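Isomerase/lactonizing enzyme (Agrobacterium fabrum str. C58, PDB 2NQL) belongs to the enolase superfamily, in the mandelate racemase / muconate lactonizing enzyme group, and pairs an N-terminal capping domain with a TIM-barrel domain that holds a sodium ion. Local coordinates at residues R51-R56 and G67-I72; G76-L81 and G116-D121; E246-L251 and E279-A284. One frame throughout, in Å; residues are numbered along the deposited sequence.

How the contacts relate
Contacts 1 and 2 both lie in the N-terminal domain, their centres 10 Å apart. They meet directly: Thr69 OG1 of contact 1, which is hydrogen-bonded to Gly291 O, lies 3.1 Å from Asp121 O of contact 2, while Thr69 CG2 and Val78 CG1 pack at 3.9 Å. Contact 3 sits in the barrel domain; its centre is about 30 Å from that of contact 1 and 27 Å from that of contact 2. The sodium ion, at a site that includes Glu240 and Glu266, lies about 8 Å from the side chain of Tyr70 and about 11 Å from that of Ile283, neither of which is a ligand. All three contacts also touch the second subunit.

Contact 1: R51-R56 and G67-I72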
ATOM      1  N   ARG A  51       8.129   1.491  19.058  1.00 16.03           N
ATOM      2  CA  ARG A  51       9.237   1.597  18.078  1.00 15.75           C
ATOM      3  C   ARG A  51       8.796   2.529  16.961  1.00 15.15           C
ATOM      4  O   ARG A  51       7.642   2.489  16.543  1.00 17.50           O
ATOM      5  CB  ARG A  51       9.590   0.212  17.492  1.00 18.48           C
ATOM      6  CG  ARG A  51      10.859   0.201  16.598  1.00 15.41           C
ATOM      7  CD  ARG A  51      11.330  -1.235  16.340  1.00 12.48           C
ATOM      8  NE  ARG A  51      10.312  -2.093  15.748  1.00 15.68           N
ATOM      9  CZ  ARG A  51      10.404  -3.424  15.715  1.00 15.46           C
ATOM     10  NH1 ARG A  51      11.452  -4.056  16.270  1.00 20.61           N
ATOM     11  NH2 ARG A  51       9.430  -4.113  15.157  1.00 16.65           N
ATOM     12  N   SER A  52       9.704   3.368  16.492  1.00 17.53           N
ATOM     13  CA  SER A  52       9.396   4.161  15.306  1.00 14.71           C
ATOM     14  C   SER A  52      10.670   4.270  14.488  1.00 13.77           C
ATOM     15  O   SER A  52      11.767   3.951  14.973  1.00 15.63           O
ATOM     16  CB  SER A  52       8.887   5.558  15.687  1.00 17.27           C
ATOM     17  OG  SER A  52       9.851   6.267  16.433  1.00 18.19           O
ATOM     18  N   VAL A  53      10.520   4.727  13.248  1.00 13.79           N
ATOM     19  CA  VAL A  53      11.677   4.921  12.373  1.00 14.29           C
ATOM     20  C   VAL A  53      11.971   6.398  12.288  1.00 13.66           C
ATOM     21  O   VAL A  53      11.067   7.176  11.994  1.00 19.61           O
ATOM     22  CB  VAL A  53      11.398   4.370  10.931  1.00 18.81           C
ATOM     23  CG1 VAL A  53      12.483   4.889   9.915  1.00 15.75           C
ATOM     24  CG2 VAL A  53      11.370   2.834  10.955  1.00 16.56           C
ATOM     25  N   LEU A  54      13.223   6.775  12.526  1.00 14.65           N
ATOM     26  CA  LEU A  54      13.648   8.173  12.456  1.00 16.64           C
ATOM     27  C   LEU A  54      14.581   8.371  11.267  1.00 16.16           C
ATOM     28  O   LEU A  54      15.386   7.481  10.955  1.00 16.77           O
ATOM     29  CB  LEU A  54      14.400   8.555  13.741  1.00 15.78           C
ATOM     30  CG  LEU A  54      13.490   8.761  14.959  1.00 21.10           C
ATOM     31  CD1 LEU A  54      14.325   8.660  16.229  1.00 22.21           C
ATOM     32  CD2 LEU A  54      12.871  10.141  14.855  1.00 22.99           C
ATOM     33  N   VAL A  55      14.501   9.540  10.630  1.00 16.72           N
ATOM     34  CA  VAL A  55      15.438   9.867   9.527  1.00 12.88           C
ATOM     35  C   VAL A  55      16.172  11.164   9.857  1.00 15.42           C
ATOM     36  O   VAL A  55      15.534  12.148  10.201  1.00 15.58           O
ATOM     37  CB  VAL A  55      14.687  10.023   8.169  1.00 15.99           C
ATOM     38  CG1 VAL A  55      15.629  10.585   7.094  1.00 19.51           C
ATOM     39  CG2 VAL A  55      14.155   8.660   7.716  1.00 17.80           C
ATOM     40  N   ARG A  56      17.501  11.131   9.807  1.00 16.55           N
ATOM     41  CA  ARG A  56      18.315  12.346   9.867  1.00 17.71           C
ATOM     42  C   ARG A  56      18.833  12.667   8.470  1.00 16.81           C
ATOM     43  O   ARG A  56      19.524  11.830   7.852  1.00 16.23           O
ATOM     44  CB  ARG A  56      19.491  12.163  10.808  1.00 17.03           C
ATOM     45  CG  ARG A  56      20.380  13.428  10.932  1.00 17.07           C
ATOM     46  CD  ARG A  56      21.388  13.342  12.079  1.00 20.32           C
ATOM     47  NE  ARG A  56      22.325  12.224  11.964  1.00 21.28           N
ATOM     48  CZ  ARG A  56      22.982  11.689  12.987  1.00 19.90           C
ATOM     49  NH1 ARG A  56      22.826  12.168  14.229  1.00 21.87           N
ATOM     50  NH2 ARG A  56      23.816  10.695  12.780  1.00 19.67           N
ATOM     51  N   GLY A  67      12.993  13.524  10.369  1.00 16.13           N
ATOM     52  CA  GLY A  67      11.664  13.047  10.053  1.00 13.65           C
ATOM     53  C   GLY A  67      11.423  11.740  10.798  1.00 11.94           C
ATOM     54  O   GLY A  67      12.345  11.181  11.395  1.00 14.73           O
ATOM     55  N   GLU A  68      10.193  11.243  10.726  1.00 14.23           N
ATOM     56  CA  GLU A  68       9.816  10.032  11.460  1.00 15.91           C
ATOM     57  C   GLU A  68       8.593   9.395  10.811  1.00 13.96           C
ATOM     58  O   GLU A  68       7.756  10.090  10.236  1.00 15.80           O
ATOM     59  CB  GLU A  68       9.519  10.398  12.933  1.00 14.97           C
ATOM     60  CG  GLU A  68       9.390   9.187  13.906  1.00 12.60           C
ATOM     61  CD  GLU A  68       8.865   9.581  15.294  1.00 20.45           C
ATOM     62  OE1 GLU A  68       8.384  10.724  15.468  1.00 19.20           O
ATOM     63  OE2 GLU A  68       8.891   8.711  16.194  1.00 18.44           O
ATOM     64  N   THR A  69       8.487   8.070  10.906  1.00 12.95           N
ATOM     65  CA  THR A  69       7.290   7.373  10.473  1.00 15.74           C
ATOM     66  C   THR A  69       7.117   6.144  11.375  1.00 13.87           C
ATOM     67  O   THR A  69       7.897   5.942  12.299  1.00 15.77           O
ATOM     68  CB  THR A  69       7.382   6.964   8.954  1.00 13.69           C
ATOM     69  OG1 THR A  69       6.145   6.408   8.516  1.00 15.64           O
ATOM     70  CG2 THR A  69       8.556   5.997   8.679  1.00 16.47           C
ATOM     71  N   TYR A  70       6.098   5.352  11.082  1.00 11.98           N
ATOM     72  CA  TYR A  70       5.807   4.128  11.812  1.00 14.86           C
ATOM     73  C   TYR A  70       6.993   3.198  11.747  1.00 19.42           C
ATOM     74  O   TYR A  70       7.633   3.039  10.706  1.00 16.15           O
ATOM     75  CB  TYR A  70       4.585   3.434  11.225  1.00 17.06           C
ATOM     76  CG  TYR A  70       3.279   3.943  11.793  1.00 15.22           C
ATOM     77  CD1 TYR A  70       2.895   5.283  11.643  1.00 18.20           C
ATOM     78  CD2 TYR A  70       2.425   3.085  12.499  1.00 19.43           C
ATOM     79  CE1 TYR A  70       1.681   5.750  12.174  1.00 18.83           C
ATOM     80  CE2 TYR A  70       1.203   3.548  13.024  1.00 16.73           C
ATOM     81  CZ  TYR A  70       0.852   4.880  12.856  1.00 20.37           C
ATOM     82  OH  TYR A  70      -0.352   5.349  13.355  1.00 21.29           O
ATOM     83  N   GLY A  71       7.299   2.610  12.888  1.00 15.28           N
ATOM     84  CA  GLY A  71       8.296   1.564  12.958  1.00 15.59           C
ATOM     85  C   GLY A  71       7.884   0.414  13.851  1.00 15.44           C
ATOM     86  O   GLY A  71       8.710  -0.446  14.106  1.00 15.49           O
ATOM     87  N   ILE A  72       6.628   0.379  14.302  1.00 15.78           N
ATOM     88  CA  ILE A  72       6.178  -0.719  15.179  1.00 17.96           C
ATOM     89  C   ILE A  72       6.321  -2.122  14.581  1.00 21.23           C
ATOM     90  O   ILE A  72       6.653  -3.091  15.289  1.00 17.95           O
ATOM     91  CB  ILE A  72       4.750  -0.533  15.748  1.00 19.01           C
ATOM     92  CG1 ILE A  72       3.744  -0.126  14.660  1.00 19.93           C
ATOM     93  CG2 ILE A  72       4.770   0.461  16.934  1.00 21.27           C
ATOM     94  CD1 ILE A  72       2.314  -0.449  15.042  1.00 23.07           C
TER
HETATM   95  O   HOH W   1       5.541   3.188  15.005  1.00 20.63           O
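Val53 and Thr69 form the hydrogen-bonded antiparallel pair at the middle of this contact, with Val53 N to Thr69 O at 3.0 Å and Thr69 N to Val53 O at 2.9 Å. Val55 and Gly67 repeat the pattern, Val55 N reaching Gly67 O at 2.8 Å with an N-H...O angle of 171°. Between these pairs, on the opposite face, Leu54 and Glu68 lie side by side, Leu54 CD2 against Glu68 CG at 3.7 Å. With CG anti to its own backbone N (chi1 -168°) and the chain extended, Glu68 reaches along the sheet to Ser52, whose OG donates to the anti lone pair of OE2 at 2.6 Å. Ala320 N also donates to OE2, so this buried carboxylate oxygen has two donors.

Beyond Ser52 the strand pairing loosens, although buried Gly71 still packs closely, its CA 3.7 Å from Ser52 CA; Arg51 and Ile72 are partly exposed. Water 1 bridges the backbones, donating to Arg51 O at 2.7 Å and accepting from Gly71 N. Arg51, bent at chi3, grips the turn with NE to Gly71 O at 2.8 Å and NH2 to Ile72 O, which it meets from above the carbonyl plane.

This beta hairpin of the N-terminal domain joins strand 64-70, outermost of its sheet within the chain, to strand 50-59, which also pairs with strand 5-15; helices 75-90 and 117-138 cover the face of Val53, Val55 and Thr69.

Contact 2: G76-L81 and G116-D121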
ATOM      1  N   GLY A  76      12.467  -2.603   9.131  1.00 18.52           N
ATOM      2  CA  GLY A  76      13.315  -2.954   7.985  1.00 18.06           C
ATOM      3  C   GLY A  76      12.706  -2.682   6.607  1.00 18.14           C
ATOM      4  O   GLY A  76      13.456  -2.508   5.641  1.00 18.23           O
ATOM      5  N   ALA A  77      11.377  -2.682   6.505  1.00 14.90           N
ATOM      6  CA  ALA A  77      10.688  -2.378   5.245  1.00 19.90           C
ATOM      7  C   ALA A  77      10.912  -0.912   4.819  1.00 19.83           C
ATOM      8  O   ALA A  77      11.452  -0.640   3.719  1.00 15.28           O
ATOM      9  CB  ALA A  77       9.213  -2.713   5.345  1.00 20.89           C
ATOM     10  N   VAL A  78      10.564   0.042   5.692  1.00 15.02           N
ATOM     11  CA  VAL A  78      10.870   1.446   5.415  1.00 15.25           C
ATOM     12  C   VAL A  78      12.369   1.688   5.248  1.00 14.61           C
ATOM     13  O   VAL A  78      12.783   2.440   4.323  1.00 14.79           O
ATOM     14  CB  VAL A  78      10.254   2.420   6.464  1.00 16.60           C
ATOM     15  CG1 VAL A  78      10.902   3.801   6.393  1.00 18.10           C
ATOM     16  CG2 VAL A  78       8.760   2.551   6.229  1.00 15.51           C
ATOM     17  N   ALA A  79      13.179   1.084   6.123  1.00 14.21           N
ATOM     18  CA  ALA A  79      14.638   1.247   6.072  1.00 15.39           C
ATOM     19  C   ALA A  79      15.192   0.766   4.732  1.00 18.98           C
ATOM     20  O   ALA A  79      16.012   1.452   4.142  1.00 16.73           O
ATOM     21  CB  ALA A  79      15.311   0.508   7.195  1.00 15.66           C
ATOM     22  N   ALA A  80      14.695  -0.370   4.240  1.00 16.84           N
ATOM     23  CA  ALA A  80      15.135  -0.852   2.909  1.00 15.34           C
ATOM     24  C   ALA A  80      14.733   0.107   1.806  1.00 18.64           C
ATOM     25  O   ALA A  80      15.542   0.415   0.924  1.00 16.47           O
ATOM     26  CB  ALA A  80      14.574  -2.261   2.634  1.00 13.80           C
ATOM     27  N   LEU A  81      13.493   0.582   1.841  1.00 13.86           N
ATOM     28  CA  LEU A  81      13.010   1.520   0.819  1.00 16.27           C
ATOM     29  C   LEU A  81      13.902   2.748   0.782  1.00 19.89           C
ATOM     30  O   LEU A  81      14.324   3.196  -0.295  1.00 16.87           O
ATOM     31  CB  LEU A  81      11.535   1.897   1.073  1.00 12.36           C
ATOM     32  CG  LEU A  81      10.574   0.740   0.788  1.00 15.36           C
ATOM     33  CD1 LEU A  81       9.169   1.073   1.266  1.00 17.90           C
ATOM     34  CD2 LEU A  81      10.522   0.457  -0.730  1.00 17.54           C
ATOM     35  N   GLY A 116       0.570   3.625  -1.259  1.00 17.22           N
ATOM     36  CA  GLY A 116       0.254   3.796   0.168  1.00 18.55           C
ATOM     37  C   GLY A 116       1.179   2.988   1.039  1.00 16.35           C
ATOM     38  O   GLY A 116       2.385   2.929   0.788  1.00 17.57           O
ATOM     39  N   GLY A 117       0.607   2.355   2.066  1.00 16.88           N
ATOM     40  CA  GLY A 117       1.345   1.415   2.919  1.00 19.13           C
ATOM     41  C   GLY A 117       2.716   1.866   3.387  1.00 17.25           C
ATOM     42  O   GLY A 117       2.894   3.017   3.818  1.00 17.76           O
ATOM     43  N   PHE A 118       3.704   0.973   3.265  1.00 13.50           N
ATOM     44  CA  PHE A 118       5.075   1.273   3.673  1.00 15.63           C
ATOM     45  C   PHE A 118       5.771   2.274   2.769  1.00 15.02           C
ATOM     46  O   PHE A 118       6.643   2.994   3.217  1.00 12.99           O
ATOM     47  CB  PHE A 118       5.914  -0.007   3.745  1.00 17.04           C
ATOM     48  CG  PHE A 118       5.454  -0.942   4.838  1.00 17.54           C
ATOM     49  CD1 PHE A 118       5.785  -0.684   6.159  1.00 17.47           C
ATOM     50  CD2 PHE A 118       4.661  -2.063   4.524  1.00 18.34           C
ATOM     51  CE1 PHE A 118       5.345  -1.542   7.192  1.00 18.78           C
ATOM     52  CE2 PHE A 118       4.225  -2.923   5.535  1.00 17.92           C
ATOM     53  CZ  PHE A 118       4.559  -2.647   6.878  1.00 16.63           C
ATOM     54  N   TYR A 119       5.417   2.286   1.489  1.00 12.96           N
ATOM     55  CA  TYR A 119       6.045   3.232   0.573  1.00 14.19           C
ATOM     56  C   TYR A 119       5.759   4.673   1.000  1.00 17.46           C
ATOM     57  O   TYR A 119       6.695   5.462   1.134  1.00 17.37           O
ATOM     58  CB  TYR A 119       5.571   3.029  -0.867  1.00 13.23           C
ATOM     59  CG  TYR A 119       6.466   3.735  -1.869  1.00 16.55           C
ATOM     60  CD1 TYR A 119       7.750   3.288  -2.097  1.00 14.81           C
ATOM     61  CD2 TYR A 119       6.000   4.849  -2.607  1.00 15.11           C
ATOM     62  CE1 TYR A 119       8.589   3.916  -3.041  1.00 17.07           C
ATOM     63  CE2 TYR A 119       6.836   5.502  -3.545  1.00 16.86           C
ATOM     64  CZ  TYR A 119       8.118   5.013  -3.761  1.00 16.47           C
ATOM     65  OH  TYR A 119       8.981   5.591  -4.667  1.00 17.11           O
ATOM     66  N   VAL A 120       4.489   4.980   1.262  1.00 16.76           N
ATOM     67  CA  VAL A 120       4.146   6.320   1.727  1.00 16.83           C
ATOM     68  C   VAL A 120       4.625   6.592   3.153  1.00 13.58           C
ATOM     69  O   VAL A 120       4.983   7.723   3.461  1.00 16.14           O
ATOM     70  CB  VAL A 120       2.689   6.774   1.398  1.00 15.74           C
ATOM     71  CG1 VAL A 120       2.413   8.252   1.877  1.00 15.70           C
ATOM     72  CG2 VAL A 120       2.470   6.722  -0.137  1.00 16.51           C
ATOM     73  N   ASP A 121       4.712   5.557   3.998  1.00 15.86           N
ATOM     74  CA  ASP A 121       5.338   5.740   5.327  1.00 16.90           C
ATOM     75  C   ASP A 121       6.748   6.310   5.116  1.00 18.89           C
ATOM     76  O   ASP A 121       7.148   7.295   5.761  1.00 14.33           O
ATOM     77  CB  ASP A 121       5.492   4.404   6.078  1.00 13.60           C
ATOM     78  CG  ASP A 121       4.230   3.946   6.789  1.00 17.99           C
ATOM     79  OD1 ASP A 121       3.201   4.648   6.804  1.00 18.12           O
ATOM     80  OD2 ASP A 121       4.294   2.798   7.309  1.00 17.36           O
TER
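Ala77 and Phe118 make the aromatic part of this helix-helix contact: Ala77 CB lies over one face of the ring, 4.0 Å above its plane and offset toward the rim, with Phe118 CD1 its nearest ring atom at 4.1 Å. Val78 CG2 comes to the same ring from its edge, near the plane. Phe118 CG is anti to the carbonyl carbon (chi1 -66°), a setting that carries the ring beside Ala77. A second aromatic is used differently: Tyr119 starts away from helix 75-90, yet its ring swings back until Leu81 CD2 meets its edge at CD1, the two side chains crossing at about a right angle.

Aliphatic groups also pack on backbone and on the base of a polar side chain. Val78 CG2 touches Phe118 O at 3.7 Å and Asp121 CB at 3.8 Å, and Leu81 CD1 rests on the same carbonyl oxygen and on Tyr119 CA at 3.9 Å. The helix segments cross at -62° with axes 9.1 Å apart. They belong to helices 75-90 and 117-138 of the N-terminal domain, whose three-stranded sheet and following helices form the capping domain of the enolase superfamily. Ala77, Val78 and Leu81 lie on one side of helix 75-90 and face Phe118, Tyr119 and Asp121 near the beginning of helix 117-138.

Polar ends are satisfied outside the pair. Tyr119 OH is hydrogen-bonded to Leu105 O; Asp121 OD2 is hydrogen-bonded to Tyr114 OH of the second subunit, while OD1 is hydrogen-bonded to His292 ND1. The ring of Tyr114 of that subunit also stacks with Phe118.

Contact 3: E246-L251 and E279-A284; sequences EDIAGL and ERCRIA
Arg280 lays one face of its guanidinium over Ile248 CG2, which sits 3.7 Å from the guanidinium plane and is offset toward the rim. The methyl also meets Arg280 CD at 3.8 Å, and the two side chains cross at about a right angle. A bend at chi3 (66°) turns the group across the start of the helix, where Arg280 NH2 reaches Ala249 CA at 3.5 Å and Ala249 CB at 3.6 Å. The charge is held elsewhere: NE forms a salt bridge with Glu252, and NH1 with Glu279 of the second subunit, so the same arginine packs on the helix and links the subunits.

Helix 248-255 follows barrel strand 239-240, and residues 279-284 connect helix 271-278 to strand 285-286; the contact therefore joins successive beta-alpha units of the TIM barrel at the outer helical layer. Asp247 is the N-cap of helix 248-255, its OD1 accepting from Gly250 N at 2.9 Å from above the carboxylate plane.

Deeper in, Cys281 points its sulfur into the helix surface. Cys281 SG lies 3.8 Å from Leu251 CG and 3.7 Å from Ile248 O. Leu251 has CG anti to its backbone N (chi1 -177°), which brings its branch over to Ile283; there Leu251 CD2 meets Ile283 CD1 at 3.8 Å, the side chains crossing at nearly a right angle, and both residues also touch Val264 of strand 262-264.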
ATOM      1  N   GLU A 246     -11.522  -1.063   3.798  1.00 26.71           N
ATOM      2  CA  GLU A 246     -11.709  -1.400   2.381  1.00 27.02           C
ATOM      3  C   GLU A 246     -13.179  -1.298   1.956  1.00 31.12           C
ATOM      4  O   GLU A 246     -13.489  -1.205   0.760  1.00 29.34           O
ATOM      5  CB  GLU A 246     -11.189  -2.812   2.127  1.00 24.74           C
ATOM      6  CG  GLU A 246      -9.782  -3.067   2.624  1.00 23.81           C
ATOM      7  CD  GLU A 246      -9.732  -3.719   4.006  1.00 28.17           C
ATOM      8  OE1 GLU A 246     -10.595  -3.413   4.872  1.00 27.30           O
ATOM      9  OE2 GLU A 246      -8.821  -4.535   4.243  1.00 23.41           O
ATOM     10  N   ASP A 247     -14.073  -1.299   2.949  1.00 28.09           N
ATOM     11  CA  ASP A 247     -15.517  -1.439   2.747  1.00 29.97           C
ATOM     12  C   ASP A 247     -16.171  -0.065   2.553  1.00 28.33           C
ATOM     13  O   ASP A 247     -16.924   0.386   3.410  1.00 29.52           O
ATOM     14  CB  ASP A 247     -16.120  -2.187   3.950  1.00 30.42           C
ATOM     15  CG  ASP A 247     -17.604  -2.536   3.767  1.00 35.08           C
ATOM     16  OD1 ASP A 247     -18.139  -2.395   2.646  1.00 34.83           O
ATOM     17  OD2 ASP A 247     -18.238  -2.934   4.768  1.00 32.78           O
ATOM     18  N   ILE A 248     -15.866   0.591   1.424  1.00 28.85           N
ATOM     19  CA  ILE A 248     -16.392   1.932   1.105  1.00 30.14           C
ATOM     20  C   ILE A 248     -17.928   1.911   0.958  1.00 37.40           C
ATOM     21  O   ILE A 248     -18.606   2.835   1.408  1.00 30.34           O
ATOM     22  CB  ILE A 248     -15.682   2.569  -0.135  1.00 32.05           C
ATOM     23  CG1 ILE A 248     -14.178   2.769   0.143  1.00 29.54           C
ATOM     24  CG2 ILE A 248     -16.319   3.928  -0.539  1.00 30.54           C
ATOM     25  CD1 ILE A 248     -13.321   3.016  -1.103  1.00 31.27           C
ATOM     26  N   ALA A 249     -18.467   0.840   0.372  1.00 36.02           N
ATOM     27  CA  ALA A 249     -19.922   0.638   0.315  1.00 35.66           C
ATOM     28  C   ALA A 249     -20.556   0.578   1.712  1.00 31.10           C
ATOM     29  O   ALA A 249     -21.624   1.158   1.946  1.00 34.02           O
ATOM     30  CB  ALA A 249     -20.256  -0.630  -0.480  1.00 33.70           C
ATOM     31  N   GLY A 250     -19.890  -0.127   2.628  1.00 27.39           N
ATOM     32  CA  GLY A 250     -20.328  -0.226   4.020  1.00 28.19           C
ATOM     33  C   GLY A 250     -20.253   1.082   4.786  1.00 33.82           C
ATOM     34  O   GLY A 250     -21.148   1.394   5.580  1.00 29.58           O
ATOM     35  N   LEU A 251     -19.174   1.837   4.556  1.00 30.91           N
ATOM     36  CA  LEU A 251     -19.021   3.183   5.121  1.00 33.86           C
ATOM     37  C   LEU A 251     -20.109   4.125   4.601  1.00 31.39           C
ATOM     38  O   LEU A 251     -20.705   4.895   5.380  1.00 28.99           O
ATOM     39  CB  LEU A 251     -17.626   3.754   4.817  1.00 27.85           C
ATOM     40  CG  LEU A 251     -17.297   5.142   5.409  1.00 25.40           C
ATOM     41  CD1 LEU A 251     -17.331   5.109   6.935  1.00 25.58           C
ATOM     42  CD2 LEU A 251     -15.943   5.599   4.927  1.00 28.05           C
ATOM     43  N   GLU A 279     -16.357  11.080  -2.190  1.00 37.32           N
ATOM     44  CA  GLU A 279     -17.149  11.002  -3.426  1.00 37.56           C
ATOM     45  C   GLU A 279     -18.386  10.095  -3.306  1.00 42.59           C
ATOM     46  O   GLU A 279     -19.331  10.225  -4.083  1.00 54.18           O
ATOM     47  CB  GLU A 279     -16.256  10.642  -4.634  1.00 42.40           C
ATOM     48  CG  GLU A 279     -15.335  11.816  -5.098  1.00 50.20           C
ATOM     49  CD  GLU A 279     -14.116  11.406  -5.961  1.00 57.95           C
ATOM     50  OE1 GLU A 279     -13.912  10.200  -6.254  1.00 33.86           O
ATOM     51  OE2 GLU A 279     -13.342  12.317  -6.345  1.00 43.90           O
ATOM     52  N   ARG A 280     -18.388   9.214  -2.302  1.00 43.64           N
ATOM     53  CA  ARG A 280     -19.479   8.270  -2.054  1.00 47.07           C
ATOM     54  C   ARG A 280     -20.185   8.394  -0.692  1.00 44.88           C
ATOM     55  O   ARG A 280     -21.365   8.072  -0.593  1.00 49.09           O
ATOM     56  CB  ARG A 280     -18.969   6.837  -2.220  1.00 51.62           C
ATOM     57  CG  ARG A 280     -18.671   6.433  -3.660  1.00 61.91           C
ATOM     58  CD  ARG A 280     -18.110   5.014  -3.721  1.00 57.08           C
ATOM     59  NE  ARG A 280     -19.089   4.011  -3.299  1.00 54.55           N
ATOM     60  CZ  ARG A 280     -18.916   2.694  -3.404  1.00 54.64           C
ATOM     61  NH1 ARG A 280     -17.791   2.200  -3.919  1.00 49.58           N
ATOM     62  NH2 ARG A 280     -19.871   1.869  -2.992  1.00 44.48           N
ATOM     63  N   CYS A 281     -19.462   8.812   0.355  1.00 40.00           N
ATOM     64  CA  CYS A 281     -19.958   8.741   1.754  1.00 33.36           C
ATOM     65  C   CYS A 281     -20.179  10.136   2.351  1.00 31.13           C
ATOM     66  O   CYS A 281     -19.688  11.124   1.800  1.00 32.05           O
ATOM     67  CB  CYS A 281     -19.011   7.948   2.659  1.00 31.06           C
ATOM     68  SG  CYS A 281     -18.296   6.444   1.944  1.00 32.56           S
ATOM     69  N   ARG A 282     -20.926  10.194   3.464  1.00 30.33           N
ATOM     70  CA  ARG A 282     -21.080  11.419   4.270  1.00 31.44           C
ATOM     71  C   ARG A 282     -20.098  11.476   5.450  1.00 26.48           C
ATOM     72  O   ARG A 282     -20.355  10.941   6.532  1.00 30.24           O
ATOM     73  CB  ARG A 282     -22.516  11.571   4.771  1.00 34.47           C
ATOM     74  CG  ARG A 282     -23.413  12.290   3.788  1.00 52.42           C
ATOM     75  CD  ARG A 282     -24.869  12.217   4.194  1.00 55.21           C
ATOM     76  NE  ARG A 282     -25.715  12.160   3.005  1.00 66.83           N
ATOM     77  CZ  ARG A 282     -26.970  11.723   2.986  1.00 65.40           C
ATOM     78  NH1 ARG A 282     -27.556  11.297   4.103  1.00 59.57           N
ATOM     79  NH2 ARG A 282     -27.640  11.711   1.840  1.00 61.64           N
ATOM     80  N   ILE A 283     -18.960  12.118   5.204  1.00 29.00           N
ATOM     81  CA  ILE A 283     -17.852  12.116   6.158  1.00 28.79           C
ATOM     82  C   ILE A 283     -17.874  13.473   6.855  1.00 23.11           C
ATOM     83  O   ILE A 283     -17.727  14.522   6.220  1.00 26.51           O
ATOM     84  CB  ILE A 283     -16.470  11.854   5.443  1.00 28.82           C
ATOM     85  CG1 ILE A 283     -16.438  10.490   4.707  1.00 28.91           C
ATOM     86  CG2 ILE A 283     -15.295  11.993   6.426  1.00 22.89           C
ATOM     87  CD1 ILE A 283     -16.916   9.271   5.520  1.00 29.55           C
ATOM     88  N   ALA A 284     -18.039  13.437   8.167  1.00 25.37           N
ATOM     89  CA  ALA A 284     -18.110  14.662   8.948  1.00 26.38           C
ATOM     90  C   ALA A 284     -16.713  15.150   9.318  1.00 27.17           C
ATOM     91  O   ALA A 284     -16.462  16.356   9.353  1.00 26.68           O
ATOM     92  CB  ALA A 284     -18.918  14.431  10.173  1.00 25.55           C
TER